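Local coordinates for COG0546: Predicted phosphatases (Streptococcus pneumoniae, PDB 2AH5), which is of unknown function but belongs to the haloacid dehalogenase-like hydrolases and is predicted to act as a phosphatase, at residues Asn24-Thr29 / Ser53-Cys58; Tyr28-Lys31 / Ser37-Ala40; Pro49-Ser54 / Gln69-Tyr74. One frame throughout, in Å; residues are numbered along the deposited sequence.

Contact 1 (Asn24-Thr29 / Ser53-Cys58); sequences NAFTYT and SSFATC
The rings of Phe26 and Phe55 meet as an offset edge-to-face pair: Phe26 turns its edge to one face of Phe55, with centroids 5.2 Å apart and planes inclined at 62°. On the Phe55 face sits Phe26 CE2, displaced from the ring centre toward the rim, while at the edge of Phe26, in its plane, lies Phe55 CE2. Phe26 CD2 and CE2 both come within 3.7 Å of Phe55 CZ. Both phenylalanines carry CG beside the backbone N and anti to the carbonyl carbon (chi1 -82° for Phe26, -80° for Phe55), which swings each ring off the flank of its helix toward the other helix.

The methyl CG2 of Thr29, one turn along from Phe26, comes obliquely against the outer end of the Phe55 ring, 3.7 Å from Phe55 CZ. Its hydroxyl is occupied within its own helix: Thr29 OG1 donates to Ala25 O at 2.9 Å, and Thr29 N reaches that oxygen from the other face of the carbonyl plane. On helix 51-56, Ser54 CB packs loosely against Phe26 CZ at 4.3 Å. Phe46 and Tyr71 also meet the Phe26 ring, extending the aromatic cluster. With no hydrogen bond between the segments, the two helices are held together here by buried aromatic and methyl packing, in which the threonine presents its methyl to the ring while its hydroxyl is bonded to Ala25 O.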
loop_
_atom_site.group_PDB
_atom_site.type_symbol
_atom_site.label_atom_id
_atom_site.label_comp_id
_atom_site.label_asym_id
_atom_site.label_seq_id
_atom_site.Cartn_x
_atom_site.Cartn_y
_atom_site.Cartn_z
ATOM N N ASN A 24 -11.318 11.015 -5.166
ATOM C CA ASN A 24 -11.462 12.116 -6.121
ATOM C C ASN A 24 -10.997 11.769 -7.539
ATOM O O ASN A 24 -11.595 12.205 -8.556
ATOM C CB ASN A 24 -10.738 13.369 -5.616
ATOM C CG ASN A 24 -11.467 14.057 -4.461
ATOM O OD1 ASN A 24 -12.603 13.717 -4.125
ATOM N ND2 ASN A 24 -10.792 15.030 -3.838
ATOM N N ALA A 25 -9.906 11.028 -7.636
ATOM C CA ALA A 25 -9.464 10.561 -8.946
ATOM C C ALA A 25 -10.538 9.665 -9.598
ATOM O O ALA A 25 -10.813 9.813 -10.799
ATOM C CB ALA A 25 -8.126 9.840 -8.836
ATOM N N PHE A 26 -11.143 8.742 -8.836
ATOM C CA PHE A 26 -12.224 7.919 -9.411
ATOM C C PHE A 26 -13.423 8.750 -9.877
ATOM O O PHE A 26 -13.913 8.585 -11.002
ATOM C CB PHE A 26 -12.690 6.830 -8.456
ATOM C CG PHE A 26 -11.818 5.625 -8.488
ATOM C CD1 PHE A 26 -11.046 5.305 -7.386
ATOM C CD2 PHE A 26 -11.737 4.836 -9.645
ATOM C CE1 PHE A 26 -10.217 4.194 -7.403
ATOM C CE2 PHE A 26 -10.898 3.689 -9.666
ATOM C CZ PHE A 26 -10.130 3.395 -8.547
ATOM N N THR A 27 -13.856 9.662 -9.027
ATOM C CA THR A 27 -15.083 10.437 -9.331
ATOM C C THR A 27 -14.821 11.432 -10.473
ATOM O O THR A 27 -15.725 11.720 -11.271
ATOM C CB THR A 27 -15.675 11.140 -8.081
ATOM O OG1 THR A 27 -14.717 12.048 -7.548
ATOM C CG2 THR A 27 -16.066 10.097 -6.971
ATOM N N TYR A 28 -13.601 11.972 -10.533
ATOM C CA TYR A 28 -13.205 12.795 -11.701
ATOM C C TYR A 28 -13.339 11.988 -12.981
ATOM O O TYR A 28 -13.817 12.496 -14.014
ATOM C CB TYR A 28 -11.755 13.344 -11.568
ATOM C CG TYR A 28 -11.346 14.149 -12.790
ATOM C CD1 TYR A 28 -11.881 15.420 -13.010
ATOM C CD2 TYR A 28 -10.496 13.599 -13.773
ATOM C CE1 TYR A 28 -11.530 16.169 -14.146
ATOM C CE2 TYR A 28 -10.138 14.338 -14.914
ATOM C CZ TYR A 28 -10.674 15.612 -15.092
ATOM O OH TYR A 28 -10.372 16.346 -16.219
ATOM N N THR A 29 -12.893 10.729 -12.930
ATOM C CA THR A 29 -12.955 9.853 -14.106
ATOM C C THR A 29 -14.385 9.600 -14.554
ATOM O O THR A 29 -14.696 9.762 -15.722
ATOM C CB THR A 29 -12.181 8.535 -13.884
ATOM O OG1 THR A 29 -10.838 8.862 -13.507
ATOM C CG2 THR A 29 -12.140 7.683 -15.196
ATOM N N SER A 53 -8.584 -3.484 -12.932
ATOM C CA SER A 53 -9.558 -4.410 -12.358
ATOM C C SER A 53 -10.786 -3.704 -11.777
ATOM O O SER A 53 -11.925 -4.136 -11.996
ATOM C CB SER A 53 -8.900 -5.278 -11.293
ATOM O OG SER A 53 -9.774 -6.340 -10.941
ATOM N N SER A 54 -10.554 -2.624 -11.032
ATOM C CA SER A 54 -11.643 -1.813 -10.502
ATOM C C SER A 54 -12.527 -1.230 -11.585
ATOM O O SER A 54 -13.746 -1.371 -11.514
ATOM C CB SER A 54 -11.110 -0.707 -9.594
ATOM O OG SER A 54 -10.542 -1.287 -8.428
ATOM N N PHE A 55 -11.925 -0.565 -12.571
ATOM C CA PHE A 55 -12.700 0.012 -13.675
ATOM C C PHE A 55 -13.461 -1.056 -14.467
ATOM O O PHE A 55 -14.548 -0.798 -14.979
ATOM C CB PHE A 55 -11.811 0.826 -14.618
ATOM C CG PHE A 55 -11.484 2.221 -14.111
ATOM C CD1 PHE A 55 -10.164 2.653 -14.054
ATOM C CD2 PHE A 55 -12.497 3.108 -13.732
ATOM C CE1 PHE A 55 -9.844 3.937 -13.620
ATOM C CE2 PHE A 55 -12.186 4.397 -13.285
ATOM C CZ PHE A 55 -10.853 4.812 -13.221
ATOM N N ALA A 56 -12.891 -2.249 -14.573
ATOM C CA ALA A 56 -13.616 -3.357 -15.217
ATOM C C ALA A 56 -14.951 -3.669 -14.515
ATOM O O ALA A 56 -15.915 -4.072 -15.163
ATOM C CB ALA A 56 -12.736 -4.601 -15.327
ATOM N N THR A 57 -15.040 -3.443 -13.206
ATOM C CA THR A 57 -16.303 -3.695 -12.506
ATOM C C THR A 57 -17.465 -2.782 -12.927
ATOM O O THR A 57 -18.635 -3.138 -12.735
ATOM C CB THR A 57 -16.157 -3.713 -10.964
ATOM O OG1 THR A 57 -15.856 -2.400 -10.481
ATOM C CG2 THR A 57 -15.069 -4.710 -10.528
ATOM N N CYS A 58 -17.163 -1.623 -13.513
ATOM C CA CYS A 58 -18.214 -0.627 -13.756
ATOM C C CYS A 58 -18.200 0.056 -15.122
ATOM O O CYS A 58 -19.041 0.912 -15.391
ATOM C CB CYS A 58 -18.191 0.430 -12.641
ATOM S SG CYS A 58 -16.561 1.120 -12.357
#

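Contact 2 (Tyr28-Lys31 / Ser37-Ala40)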
loop_
_atom_site.group_PDB
_atom_site.type_symbol
_atom_site.label_atom_id
_atom_site.label_comp_id
_atom_site.label_asym_id
_atom_site.label_seq_id
_atom_site.Cartn_x
_atom_site.Cartn_y
_atom_site.Cartn_z
ATOM N N TYR A 28 -13.601 11.972 -10.533
ATOM C CA TYR A 28 -13.205 12.795 -11.701
ATOM C C TYR A 28 -13.339 11.988 -12.981
ATOM O O TYR A 28 -13.817 12.496 -14.014
ATOM C CB TYR A 28 -11.755 13.344 -11.568
ATOM C CG TYR A 28 -11.346 14.149 -12.790
ATOM C CD1 TYR A 28 -11.881 15.420 -13.010
ATOM C CD2 TYR A 28 -10.496 13.599 -13.773
ATOM C CE1 TYR A 28 -11.530 16.169 -14.146
ATOM C CE2 TYR A 28 -10.138 14.338 -14.914
ATOM C CZ TYR A 28 -10.674 15.612 -15.092
ATOM O OH TYR A 28 -10.372 16.346 -16.219
ATOM N N THR A 29 -12.893 10.729 -12.930
ATOM C CA THR A 29 -12.955 9.853 -14.106
ATOM C C THR A 29 -14.385 9.600 -14.554
ATOM O O THR A 29 -14.696 9.762 -15.722
ATOM C CB THR A 29 -12.181 8.535 -13.884
ATOM O OG1 THR A 29 -10.838 8.862 -13.507
ATOM C CG2 THR A 29 -12.140 7.683 -15.196
ATOM N N PHE A 30 -15.250 9.209 -13.624
ATOM C CA PHE A 30 -16.663 8.998 -13.944
ATOM C C PHE A 30 -17.358 10.272 -14.445
ATOM O O PHE A 30 -18.171 10.191 -15.385
ATOM C CB PHE A 30 -17.395 8.366 -12.764
ATOM C CG PHE A 30 -16.800 7.032 -12.331
ATOM C CD1 PHE A 30 -16.629 5.997 -13.249
ATOM C CD2 PHE A 30 -16.429 6.821 -11.014
ATOM C CE1 PHE A 30 -16.079 4.747 -12.849
ATOM C CE2 PHE A 30 -15.874 5.601 -10.607
ATOM C CZ PHE A 30 -15.695 4.563 -11.536
ATOM N N LYS A 31 -17.048 11.422 -13.844
ATOM C CA LYS A 31 -17.540 12.725 -14.362
ATOM C C LYS A 31 -17.124 12.915 -15.844
ATOM O O LYS A 31 -17.937 13.267 -16.693
ATOM C CB LYS A 31 -17.041 13.894 -13.504
ATOM C CG LYS A 31 -17.194 15.282 -14.196
ATOM C CD LYS A 31 -16.647 16.417 -13.382
ATOM C CE LYS A 31 -16.794 17.721 -14.150
ATOM N NZ LYS A 31 -16.561 18.926 -13.292
ATOM N N SER A 37 -21.145 8.019 -10.590
ATOM C CA SER A 37 -20.151 7.498 -9.675
ATOM C C SER A 37 -20.773 6.426 -8.774
ATOM O O SER A 37 -21.890 6.606 -8.276
ATOM C CB SER A 37 -19.598 8.627 -8.807
ATOM O OG SER A 37 -18.661 8.111 -7.875
ATOM N N PRO A 38 -20.047 5.312 -8.545
ATOM C CA PRO A 38 -20.393 4.380 -7.464
ATOM C C PRO A 38 -20.363 5.057 -6.085
ATOM O O PRO A 38 -19.769 6.135 -5.921
ATOM C CB PRO A 38 -19.239 3.360 -7.515
ATOM C CG PRO A 38 -18.739 3.403 -8.861
ATOM C CD PRO A 38 -18.873 4.845 -9.296
ATOM N N ASP A 39 -20.977 4.424 -5.091
ATOM C CA ASP A 39 -20.990 4.998 -3.744
ATOM C C ASP A 39 -19.625 4.888 -3.036
ATOM O O ASP A 39 -18.706 4.212 -3.525
ATOM C CB ASP A 39 -22.156 4.428 -2.900
ATOM C CG ASP A 39 -22.057 2.914 -2.663
ATOM O OD1 ASP A 39 -20.932 2.372 -2.586
ATOM O OD2 ASP A 39 -23.121 2.258 -2.522
ATOM N N ALA A 40 -19.493 5.569 -1.903
ATOM C CA ALA A 40 -18.235 5.629 -1.157
ATOM C C ALA A 40 -17.729 4.254 -0.726
ATOM O O ALA A 40 -16.524 3.991 -0.779
ATOM C CB ALA A 40 -18.382 6.560 0.044
#
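Phe30 lays one face of its ring against Pro38, whose CD is the point of contact, 3.4 Å from Phe30 CE2. The two side chains cross at about a right angle, and Pro38 CG stands farther back, 4.0 Å from the same CE2. Ser37 meets Phe30 CD2 with both its CA, at 4.0 Å and in an oblique approach, and its OG, at 4.1 Å. With chi1 at -58° the phenyl ring leaves CA on the side away from the carbonyl carbon, the bond from CA to CB already heading for the loop.

This is a local return of the chain: helix 19-33 ends, and the loop folds back along its last turns before helix 40-45 begins, within the helical region that is probably the cap beside the parallel-stranded core, as in many haloacid dehalogenase-like enzymes. In the loop, Ser37 OG donates to Pro38 O over 3.0 Å, on a lone pair in the carbonyl plane. Farther out, Asp39 is the N-cap of helix 40-45, its OD1 accepting from Thr42 N, while Val35 and Cys58 also touch the Phe30 side chain.

Contact 3 (Pro49-Ser54 / Gln69-Tyr74); sequences PPLESS and QIYRSY
Leu51 holds CG roughly anti to its own N (chi1 -152°) and Tyr71 almost exactly so (chi1 179°), torsions that send the leucine methyls and the phenol ring toward each other between helices 51-56 and 64-79. Leu51 CD1 then stands over the middle of the Tyr71 ring, 3.6 Å from its centroid and only 7° off the ring normal, a nearly vertical CH-pi contact. The other methyl lands nearer the root of the ring, with Leu51 CD2 3.5 Å from Tyr71 CD2, and the fork of the leucine thus spreads over a single face.

CD2 has a second flat neighbour. The Arg72 chain, extended from CG to NE, brings one face of its guanidinium over this methyl, and Leu51 CD2 lies 4.0 Å from Arg72 NH2. The arginine head is therefore packed against carbon on that face, near the solvent-facing margin of the contact.

Leu51 opens helix 51-56, after the N-cap residue Pro50, so this packing docks the first turn of a short helix on the longer helix 64-79 of what is probably the helical cap. Glu52 OE1 stays 5.7 Å from Arg72 NH2, too far for a salt bridge, although the opposite charges may attract weakly. The Tyr71 ring is also met edge-to-face by Phe26, and its side chain touches Ile22, Ala25 and Thr29 of helix 19-33, while Leu51 packs on Val68.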
loop_
_atom_site.group_PDB
_atom_site.type_symbol
_atom_site.label_atom_id
_atom_site.label_comp_id
_atom_site.label_asym_id
_atom_site.label_seq_id
_atom_site.Cartn_x
_atom_site.Cartn_y
_atom_site.Cartn_z
ATOM N N PRO A 49 -6.887 -3.054 -5.068
ATOM C CA PRO A 49 -6.834 -3.800 -6.324
ATOM C C PRO A 49 -6.204 -2.986 -7.458
ATOM O O PRO A 49 -6.159 -1.743 -7.359
ATOM C CB PRO A 49 -8.316 -4.103 -6.621
ATOM C CG PRO A 49 -9.018 -3.896 -5.353
ATOM C CD PRO A 49 -8.277 -2.826 -4.638
ATOM N N PRO A 50 -5.718 -3.665 -8.527
ATOM C CA PRO A 50 -5.240 -2.912 -9.685
ATOM C C PRO A 50 -6.348 -2.002 -10.249
ATOM O O PRO A 50 -7.532 -2.357 -10.237
ATOM C CB PRO A 50 -4.878 -4.003 -10.704
ATOM C CG PRO A 50 -4.639 -5.229 -9.895
ATOM C CD PRO A 50 -5.583 -5.121 -8.730
ATOM N N LEU A 51 -5.942 -0.831 -10.718
ATOM C CA LEU A 51 -6.852 0.151 -11.303
ATOM C C LEU A 51 -7.736 -0.435 -12.422
ATOM O O LEU A 51 -8.970 -0.238 -12.442
ATOM C CB LEU A 51 -6.021 1.328 -11.826
ATOM C CG LEU A 51 -6.657 2.704 -11.889
ATOM C CD1 LEU A 51 -7.262 3.149 -10.535
ATOM C CD2 LEU A 51 -5.616 3.713 -12.386
ATOM N N GLU A 52 -7.094 -1.160 -13.340
ATOM C CA GLU A 52 -7.790 -1.774 -14.471
ATOM C C GLU A 52 -8.878 -2.733 -13.992
ATOM O O GLU A 52 -9.982 -2.741 -14.542
ATOM C CB GLU A 52 -6.809 -2.465 -15.423
ATOM C CG GLU A 52 -5.857 -1.484 -16.132
ATOM C CD GLU A 52 -4.504 -1.292 -15.434
ATOM O OE1 GLU A 52 -4.386 -1.464 -14.183
ATOM O OE2 GLU A 52 -3.536 -0.965 -16.170
ATOM N N SER A 53 -8.584 -3.484 -12.932
ATOM C CA SER A 53 -9.558 -4.410 -12.358
ATOM C C SER A 53 -10.786 -3.704 -11.777
ATOM O O SER A 53 -11.925 -4.136 -11.996
ATOM C CB SER A 53 -8.900 -5.278 -11.293
ATOM O OG SER A 53 -9.774 -6.340 -10.941
ATOM N N SER A 54 -10.554 -2.624 -11.032
ATOM C CA SER A 54 -11.643 -1.813 -10.502
ATOM C C SER A 54 -12.527 -1.230 -11.585
ATOM O O SER A 54 -13.746 -1.371 -11.514
ATOM C CB SER A 54 -11.110 -0.707 -9.594
ATOM O OG SER A 54 -10.542 -1.287 -8.428
ATOM N N GLN A 69 -6.087 6.280 -18.026
ATOM C CA GLN A 69 -5.417 7.518 -18.404
ATOM C C GLN A 69 -5.973 8.737 -17.687
ATOM O O GLN A 69 -5.202 9.531 -17.140
ATOM C CB GLN A 69 -5.446 7.720 -19.919
ATOM C CG GLN A 69 -4.753 9.010 -20.374
ATOM C CD GLN A 69 -4.840 9.205 -21.887
ATOM O OE1 GLN A 69 -4.577 8.282 -22.637
ATOM N NE2 GLN A 69 -5.201 10.407 -22.330
ATOM N N ILE A 70 -7.294 8.884 -17.676
ATOM C CA ILE A 70 -7.941 10.046 -17.069
ATOM C C ILE A 70 -7.672 10.042 -15.544
ATOM O O ILE A 70 -7.282 11.051 -14.963
ATOM C CB ILE A 70 -9.464 10.093 -17.403
ATOM C CG1 ILE A 70 -9.696 10.380 -18.898
ATOM C CG2 ILE A 70 -10.190 11.154 -16.555
ATOM C CD1 ILE A 70 -11.111 9.996 -19.385
ATOM N N TYR A 71 -7.874 8.890 -14.910
ATOM C CA TYR A 71 -7.588 8.742 -13.482
ATOM C C TYR A 71 -6.192 9.254 -13.119
ATOM O O TYR A 71 -6.012 10.022 -12.172
ATOM C CB TYR A 71 -7.735 7.267 -13.089
ATOM C CG TYR A 71 -7.421 7.003 -11.619
ATOM C CD1 TYR A 71 -8.432 6.831 -10.692
ATOM C CD2 TYR A 71 -6.099 6.923 -11.185
ATOM C CE1 TYR A 71 -8.136 6.575 -9.345
ATOM C CE2 TYR A 71 -5.791 6.684 -9.860
ATOM C CZ TYR A 71 -6.803 6.511 -8.946
ATOM O OH TYR A 71 -6.465 6.275 -7.616
ATOM N N ARG A 72 -5.207 8.806 -13.865
ATOM C CA ARG A 72 -3.829 9.198 -13.579
ATOM C C ARG A 72 -3.606 10.695 -13.793
ATOM O O ARG A 72 -2.806 11.306 -13.065
ATOM C CB ARG A 72 -2.848 8.354 -14.374
ATOM C CG ARG A 72 -2.944 6.881 -14.066
ATOM C CD ARG A 72 -1.619 6.210 -14.246
ATOM N NE ARG A 72 -1.633 4.816 -13.786
ATOM C CZ ARG A 72 -1.711 4.430 -12.508
ATOM N NH1 ARG A 72 -1.821 5.324 -11.533
ATOM N NH2 ARG A 72 -1.710 3.132 -12.203
ATOM N N SER A 73 -4.351 11.279 -14.740
ATOM C CA SER A 73 -4.353 12.726 -15.000
ATOM C C SER A 73 -4.848 13.577 -13.827
ATOM O O SER A 73 -4.379 14.712 -13.632
ATOM C CB SER A 73 -5.160 13.073 -16.280
ATOM O OG SER A 73 -6.557 13.258 -16.028
ATOM N N TYR A 74 -5.809 13.066 -13.062
ATOM C CA TYR A 74 -6.193 13.732 -11.838
ATOM C C TYR A 74 -5.159 13.394 -10.743
ATOM O O TYR A 74 -4.694 14.280 -10.013
ATOM C CB TYR A 74 -7.611 13.341 -11.404
ATOM C CG TYR A 74 -8.053 14.050 -10.147
ATOM C CD1 TYR A 74 -8.833 15.216 -10.205
ATOM C CD2 TYR A 74 -7.659 13.583 -8.900
ATOM C CE1 TYR A 74 -9.235 15.881 -9.035
ATOM C CE2 TYR A 74 -8.042 14.243 -7.729
ATOM C CZ TYR A 74 -8.834 15.387 -7.803
ATOM O OH TYR A 74 -9.190 16.036 -6.637
#

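All three contacts lie in the helical region between the short paired strands 16-17 and 84-85, themselves between strands 6-9 and 102-106 of the parallel sheet. Contacts 1 and 2 both start from helix 19-33 and share Tyr28 and Thr29; contacts 1 and 3 share Ser53 and Ser54 of helix 51-56. Contact 2 closes within the span of contact 1 and before contact 3 opens. The centre of contact 1 is about 6 Å from those of the other two, which are about 12 Å apart. Side chains join them: Phe26 CZ lies 3.5 Å from Leu51 CD1, and Phe55 CE2 3.9 Å from Phe30 CZ. Helices 19-33, 51-56 and 64-79 pack against one another, consistent with a cap domain.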